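Local coordinates for chloride intracellular channel Clic (Drosophila melanogaster, PDB 2YV7), which might insert into membranes to form pH-dependent chloride ion channels, and may play a role in ethanol sensitivity, at residues F174-R186 against L204-F217. Numbering follows the deposited sequence.
Sequences FDCELMPRLQHIR and LWRYMYHMYQLDAF
Tyr207 packs as a knob into the hole formed by Asp175, Leu178, Met179 and Leu182 on helix 174-186. With its CG anti to the backbone N (chi1 -178°), the phenol reaches across so that Tyr207 OH donates to OD1 of Asp175 at 2.6 Å, meeting the anti lone pair of the carboxylate. That same oxygen also accepts from the backbone N of Leu166, while OD2 takes the N of Cys172, so the carboxylate is gripped at both oxygens. Round the ring, Leu182 CD1 touches the edge at Tyr207 CD2 (3.8 Å), and Met179 SD lies 5.3 Å from the Tyr207 ring centroid, oblique to it, a Met-aromatic contact. Met179 and Met211 run past each other in opposite directions, CB of the former 3.7 Å from SD of the latter.

Helices 174-186 and 204-212 pack nearly at right angles, with axes 11.0 Å apart, inside the all-helical C-terminal domain of the GST fold. Helix 41-55 of the thioredoxin-like N-terminal domain, which makes up much of the segment (42-66) predicted to span the membrane after insertion, touches Pro180 and Phe217 through Gln44.

A second polar cluster centres on the Tyr212 hydroxyl. It donates to Gln183 OE1 (2.6 Å), in the carbonyl plane and on a lone pair, and accepts from Arg186 NH1 at 2.9 Å, a hydrogen bond bent to 140° at the hydrogen. A bend at chi2 turns the Gln183 amide so that OE1 faces this hydroxyl while NE2 bonds the carbonyl of Thr251. The Trp205 ring stands edge-on over the Arg186 guanidinium, the planes 89° apart and Trp205 CZ3 3.5 Å from Arg186 CZ. NH1 also bonds the carbonyl of Tyr253, whose ring makes a cation-pi contact. A leucine in place of Arg186 would probably leave the Tyr212 oxygen and the Tyr253 carbonyl without their shared donor and the Trp205 edge without its flat partner.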
loop_
_atom_site.group_PDB
_atom_site.type_symbol
_atom_site.label_atom_id
_atom_site.label_comp_id
_atom_site.label_asym_id
_atom_site.label_seq_id
_atom_site.Cartn_x
_atom_site.Cartn_y
_atom_site.Cartn_z
ATOM N N PHE A 174 -5.811 -7.281 -4.293
ATOM C CA PHE A 174 -4.552 -7.934 -3.903
ATOM C C PHE A 174 -3.378 -7.093 -4.360
ATOM O O PHE A 174 -2.342 -7.079 -3.696
ATOM C CB PHE A 174 -4.445 -9.339 -4.519
ATOM C CG PHE A 174 -5.570 -10.291 -4.056
ATOM C CD1 PHE A 174 -5.683 -10.618 -2.714
ATOM C CD2 PHE A 174 -6.444 -10.857 -4.967
ATOM C CE1 PHE A 174 -6.732 -11.513 -2.254
ATOM C CE2 PHE A 174 -7.473 -11.705 -4.521
ATOM C CZ PHE A 174 -7.584 -12.043 -3.186
ATOM N N ASP A 175 -3.529 -6.403 -5.490
ATOM C CA ASP A 175 -2.497 -5.469 -5.959
ATOM C C ASP A 175 -2.307 -4.312 -4.962
ATOM O O ASP A 175 -1.172 -3.917 -4.619
ATOM C CB ASP A 175 -2.848 -4.968 -7.340
ATOM C CG ASP A 175 -2.890 -6.090 -8.323
ATOM O OD1 ASP A 175 -1.802 -6.748 -8.519
ATOM O OD2 ASP A 175 -4.009 -6.347 -8.786
ATOM N N CYS A 176 -3.421 -3.774 -4.460
ATOM C CA CYS A 176 -3.333 -2.676 -3.508
ATOM C C CYS A 176 -2.743 -3.132 -2.165
ATOM O O CYS A 176 -2.192 -2.319 -1.378
ATOM C CB CYS A 176 -4.750 -2.055 -3.310
ATOM S SG CYS A 176 -5.443 -1.520 -4.873
ATOM N N GLU A 177 -2.785 -4.449 -1.860
ATOM C CA GLU A 177 -2.082 -4.957 -0.674
ATOM C C GLU A 177 -0.569 -5.183 -1.034
ATOM O O GLU A 177 0.295 -4.930 -0.196
ATOM C CB GLU A 177 -2.651 -6.326 -0.253
ATOM C CG GLU A 177 -2.104 -6.850 1.072
ATOM C CD GLU A 177 -2.716 -8.188 1.484
ATOM O OE1 GLU A 177 -3.977 -8.379 1.333
ATOM O OE2 GLU A 177 -1.937 -9.030 1.967
ATOM N N LEU A 178 -0.280 -5.735 -2.239
ATOM C CA LEU A 178 1.091 -6.119 -2.580
ATOM C C LEU A 178 1.989 -4.907 -2.829
ATOM O O LEU A 178 3.129 -4.854 -2.365
ATOM C CB LEU A 178 1.093 -7.041 -3.791
ATOM C CG LEU A 178 2.563 -7.514 -4.134
ATOM C CD1 LEU A 178 3.283 -8.274 -3.005
ATOM C CD2 LEU A 178 2.423 -8.394 -5.460
ATOM N N MET A 179 1.471 -3.950 -3.603
ATOM C CA MET A 179 2.335 -2.852 -4.102
ATOM C C MET A 179 2.929 -2.034 -2.962
ATOM O O MET A 179 4.163 -1.773 -2.976
ATOM C CB MET A 179 1.569 -2.026 -5.150
ATOM C CG MET A 179 1.285 -2.827 -6.421
ATOM S SD MET A 179 0.277 -1.830 -7.575
ATOM C CE MET A 179 0.410 -2.819 -9.015
ATOM N N PRO A 180 2.121 -1.625 -1.974
ATOM C CA PRO A 180 2.713 -0.895 -0.829
ATOM C C PRO A 180 3.811 -1.723 -0.098
ATOM O O PRO A 180 4.900 -1.204 0.198
ATOM C CB PRO A 180 1.505 -0.588 0.073
ATOM C CG PRO A 180 0.312 -0.578 -0.851
ATOM C CD PRO A 180 0.629 -1.695 -1.843
ATOM N N ARG A 181 3.607 -3.055 0.018
ATOM C CA ARG A 181 4.686 -3.854 0.684
ATOM C C ARG A 181 5.951 -3.931 -0.185
ATOM O O ARG A 181 7.022 -3.885 0.326
ATOM C CB ARG A 181 4.150 -5.260 1.039
ATOM C CG ARG A 181 3.101 -5.175 2.157
ATOM C CD ARG A 181 2.105 -6.378 2.055
ATOM N NE ARG A 181 1.339 -6.280 3.294
ATOM C CZ ARG A 181 0.351 -5.384 3.504
ATOM N NH1 ARG A 181 -0.008 -4.553 2.531
ATOM N NH2 ARG A 181 -0.269 -5.359 4.689
ATOM N N LEU A 182 5.842 -4.015 -1.523
ATOM C CA LEU A 182 7.016 -3.997 -2.398
ATOM C C LEU A 182 7.795 -2.691 -2.247
ATOM O O LEU A 182 9.050 -2.672 -2.134
ATOM C CB LEU A 182 6.568 -4.197 -3.860
ATOM C CG LEU A 182 6.027 -5.593 -4.191
ATOM C CD1 LEU A 182 5.739 -5.598 -5.642
ATOM C CD2 LEU A 182 7.229 -6.635 -3.976
ATOM N N GLN A 183 7.067 -1.614 -2.116
ATOM C CA GLN A 183 7.734 -0.326 -1.898
ATOM C C GLN A 183 8.462 -0.245 -0.531
ATOM O O GLN A 183 9.629 0.202 -0.527
ATOM C CB GLN A 183 6.690 0.815 -2.056
ATOM C CG GLN A 183 7.408 2.203 -2.046
ATOM C CD GLN A 183 8.181 2.492 -3.351
ATOM O OE1 GLN A 183 8.221 1.671 -4.247
ATOM N NE2 GLN A 183 8.783 3.715 -3.463
ATOM N N HIS A 184 7.902 -0.750 0.588
ATOM C CA HIS A 184 8.629 -0.743 1.861
ATOM C C HIS A 184 9.831 -1.684 1.758
ATOM O O HIS A 184 10.885 -1.404 2.256
ATOM C CB HIS A 184 7.703 -1.240 2.973
ATOM C CG HIS A 184 6.749 -0.206 3.495
ATOM N ND1 HIS A 184 5.939 0.562 2.667
ATOM C CD2 HIS A 184 6.379 0.091 4.763
ATOM C CE1 HIS A 184 5.204 1.380 3.423
ATOM N NE2 HIS A 184 5.397 1.057 4.683
ATOM N N ILE A 185 9.650 -2.826 1.085
ATOM C CA ILE A 185 10.783 -3.760 0.844
ATOM C C ILE A 185 11.927 -3.051 0.134
ATOM O O ILE A 185 13.046 -3.128 0.655
ATOM C CB ILE A 185 10.333 -4.998 0.062
ATOM C CG1 ILE A 185 9.487 -5.923 0.970
ATOM C CG2 ILE A 185 11.546 -5.834 -0.389
ATOM C CD1 ILE A 185 8.767 -7.047 0.113
ATOM N N ARG A 186 11.652 -2.357 -0.959
ATOM C CA ARG A 186 12.682 -1.648 -1.716
ATOM C C ARG A 186 13.309 -0.593 -0.837
ATOM O O ARG A 186 14.536 -0.565 -0.669
ATOM C CB ARG A 186 12.134 -0.977 -2.978
ATOM C CG ARG A 186 11.684 -1.916 -4.068
ATOM C CD ARG A 186 11.563 -1.164 -5.372
ATOM N NE ARG A 186 12.870 -0.680 -5.873
ATOM C CZ ARG A 186 12.992 0.098 -6.949
ATOM N NH1 ARG A 186 11.921 0.565 -7.641
ATOM N NH2 ARG A 186 14.218 0.427 -7.323
ATOM N N LEU A 204 8.487 -9.566 -11.839
ATOM C CA LEU A 204 8.316 -8.700 -10.659
ATOM C C LEU A 204 8.767 -7.265 -10.948
ATOM O O LEU A 204 8.102 -6.297 -10.564
ATOM C CB LEU A 204 9.014 -9.321 -9.438
ATOM C CG LEU A 204 8.673 -8.598 -8.099
ATOM C CD1 LEU A 204 7.144 -8.619 -7.770
ATOM C CD2 LEU A 204 9.520 -9.149 -6.940
ATOM N N TRP A 205 9.890 -7.116 -11.645
ATOM C CA TRP A 205 10.387 -5.766 -11.936
ATOM C C TRP A 205 9.434 -5.110 -12.916
ATOM O O TRP A 205 9.128 -3.930 -12.799
ATOM C CB TRP A 205 11.843 -5.840 -12.448
ATOM C CG TRP A 205 12.801 -5.812 -11.336
ATOM C CD1 TRP A 205 13.709 -6.790 -10.983
ATOM C CD2 TRP A 205 12.952 -4.750 -10.375
ATOM N NE1 TRP A 205 14.410 -6.383 -9.880
ATOM C CE2 TRP A 205 13.979 -5.147 -9.479
ATOM C CE3 TRP A 205 12.315 -3.493 -10.202
ATOM C CZ2 TRP A 205 14.413 -4.343 -8.413
ATOM C CZ3 TRP A 205 12.721 -2.667 -9.107
ATOM C CH2 TRP A 205 13.772 -3.107 -8.232
ATOM N N ARG A 206 8.883 -5.912 -13.816
ATOM C CA ARG A 206 7.900 -5.409 -14.805
ATOM C C ARG A 206 6.605 -4.983 -14.065
ATOM O O ARG A 206 6.017 -3.956 -14.374
ATOM C CB ARG A 206 7.648 -6.469 -15.852
ATOM C CG ARG A 206 6.607 -6.098 -16.936
ATOM C CD ARG A 206 6.465 -7.176 -18.073
ATOM N NE ARG A 206 6.696 -8.574 -17.662
ATOM C CZ ARG A 206 7.761 -9.315 -18.029
ATOM N NH1 ARG A 206 8.708 -8.804 -18.831
ATOM N NH2 ARG A 206 7.892 -10.579 -17.601
ATOM N N TYR A 207 6.197 -5.746 -13.053
ATOM C CA TYR A 207 5.041 -5.368 -12.254
ATOM C C TYR A 207 5.297 -4.004 -11.546
ATOM O O TYR A 207 4.427 -3.126 -11.538
ATOM C CB TYR A 207 4.813 -6.487 -11.201
ATOM C CG TYR A 207 3.630 -6.326 -10.287
ATOM C CD1 TYR A 207 2.324 -6.591 -10.712
ATOM C CD2 TYR A 207 3.839 -5.954 -8.963
ATOM C CE1 TYR A 207 1.216 -6.502 -9.841
ATOM C CE2 TYR A 207 2.737 -5.861 -8.046
ATOM C CZ TYR A 207 1.462 -6.148 -8.477
ATOM O OH TYR A 207 0.470 -6.055 -7.545
ATOM N N MET A 208 6.486 -3.842 -10.936
ATOM C CA MET A 208 6.817 -2.588 -10.261
ATOM C C MET A 208 6.900 -1.423 -11.255
ATOM O O MET A 208 6.449 -0.287 -10.966
ATOM C CB MET A 208 8.093 -2.759 -9.416
ATOM C CG MET A 208 7.840 -3.704 -8.266
ATOM S SD MET A 208 9.184 -3.802 -7.083
ATOM C CE MET A 208 10.210 -5.048 -7.815
ATOM N N TYR A 209 7.407 -1.708 -12.445
ATOM C CA TYR A 209 7.455 -0.701 -13.475
ATOM C C TYR A 209 6.041 -0.159 -13.676
ATOM O O TYR A 209 5.808 1.057 -13.607
ATOM C CB TYR A 209 8.023 -1.290 -14.745
ATOM C CG TYR A 209 8.062 -0.321 -15.871
ATOM C CD1 TYR A 209 9.061 0.653 -15.929
ATOM C CD2 TYR A 209 7.121 -0.373 -16.875
ATOM C CE1 TYR A 209 9.108 1.566 -16.979
ATOM C CE2 TYR A 209 7.162 0.514 -17.923
ATOM C CZ TYR A 209 8.161 1.494 -17.960
ATOM O OH TYR A 209 8.225 2.393 -19.020
ATOM N N HIS A 210 5.094 -1.052 -13.856
ATOM C CA HIS A 210 3.691 -0.644 -13.977
ATOM C C HIS A 210 3.109 0.008 -12.765
ATOM O O HIS A 210 2.247 0.845 -12.891
ATOM C CB HIS A 210 2.829 -1.796 -14.417
ATOM C CG HIS A 210 3.186 -2.298 -15.781
ATOM N ND1 HIS A 210 3.339 -1.451 -16.860
ATOM C CD2 HIS A 210 3.496 -3.542 -16.227
ATOM C CE1 HIS A 210 3.693 -2.160 -17.925
ATOM N NE2 HIS A 210 3.782 -3.435 -17.569
ATOM N N MET A 211 3.531 -0.427 -11.569
ATOM C CA MET A 211 3.090 0.208 -10.329
ATOM C C MET A 211 3.434 1.662 -10.240
ATOM O O MET A 211 2.632 2.475 -9.739
ATOM C CB MET A 211 3.693 -0.583 -9.141
ATOM C CG MET A 211 4.153 0.137 -8.010
ATOM S SD MET A 211 4.736 -1.203 -6.879
ATOM C CE MET A 211 6.324 -0.522 -6.532
ATOM N N TYR A 212 4.590 2.023 -10.785
ATOM C CA TYR A 212 4.993 3.406 -10.748
ATOM C C TYR A 212 4.274 4.265 -11.780
ATOM O O TYR A 212 4.343 5.489 -11.668
ATOM C CB TYR A 212 6.489 3.496 -10.925
ATOM C CG TYR A 212 7.259 2.876 -9.750
ATOM C CD1 TYR A 212 6.977 3.250 -8.374
ATOM C CD2 TYR A 212 8.279 1.928 -9.991
ATOM C CE1 TYR A 212 7.635 2.675 -7.318
ATOM C CE2 TYR A 212 8.975 1.359 -8.919
ATOM C CZ TYR A 212 8.677 1.759 -7.603
ATOM O OH TYR A 212 9.341 1.199 -6.589
ATOM N N GLN A 213 3.651 3.633 -12.786
ATOM C CA GLN A 213 2.825 4.330 -13.805
ATOM C C GLN A 213 1.381 4.487 -13.337
ATOM O O GLN A 213 0.575 5.130 -14.028
ATOM C CB GLN A 213 2.838 3.593 -15.147
ATOM C CG GLN A 213 4.172 3.601 -15.845
ATOM C CD GLN A 213 4.180 2.790 -17.154
ATOM O OE1 GLN A 213 3.259 1.997 -17.441
ATOM N NE2 GLN A 213 5.243 2.963 -17.936
ATOM N N LEU A 214 1.049 3.929 -12.167
ATOM C CA LEU A 214 -0.339 3.899 -11.726
ATOM C C LEU A 214 -0.673 5.090 -10.834
ATOM O O LEU A 214 -0.068 5.253 -9.761
ATOM C CB LEU A 214 -0.597 2.573 -10.964
ATOM C CG LEU A 214 -2.039 2.251 -10.637
ATOM C CD1 LEU A 214 -2.812 1.814 -11.862
ATOM C CD2 LEU A 214 -2.083 1.162 -9.538
ATOM N N ASP A 215 -1.675 5.885 -11.220
ATOM C CA ASP A 215 -2.020 7.043 -10.399
ATOM C C ASP A 215 -2.382 6.666 -8.963
ATOM O O ASP A 215 -2.005 7.371 -8.039
ATOM C CB ASP A 215 -3.136 7.870 -11.027
ATOM C CG ASP A 215 -2.676 8.628 -12.269
ATOM O OD1 ASP A 215 -1.441 8.898 -12.412
ATOM O OD2 ASP A 215 -3.550 8.908 -13.120
ATOM N N ALA A 216 -3.099 5.559 -8.782
ATOM C CA ALA A 216 -3.551 5.164 -7.435
ATOM C C ALA A 216 -2.325 4.933 -6.574
ATOM O O ALA A 216 -2.324 5.176 -5.347
ATOM C CB ALA A 216 -4.396 3.910 -7.496
ATOM N N PHE A 217 -1.302 4.348 -7.212
ATOM C CA PHE A 217 -0.073 4.111 -6.467
ATOM C C PHE A 217 0.660 5.405 -6.141
ATOM O O PHE A 217 0.939 5.675 -5.001
ATOM C CB PHE A 217 0.864 3.162 -7.207
ATOM C CG PHE A 217 2.123 2.905 -6.432
ATOM C CD1 PHE A 217 2.123 1.939 -5.398
ATOM C CD2 PHE A 217 3.268 3.692 -6.647
ATOM C CE1 PHE A 217 3.296 1.688 -4.608
ATOM C CE2 PHE A 217 4.492 3.492 -5.868
ATOM C CZ PHE A 217 4.496 2.479 -4.823
#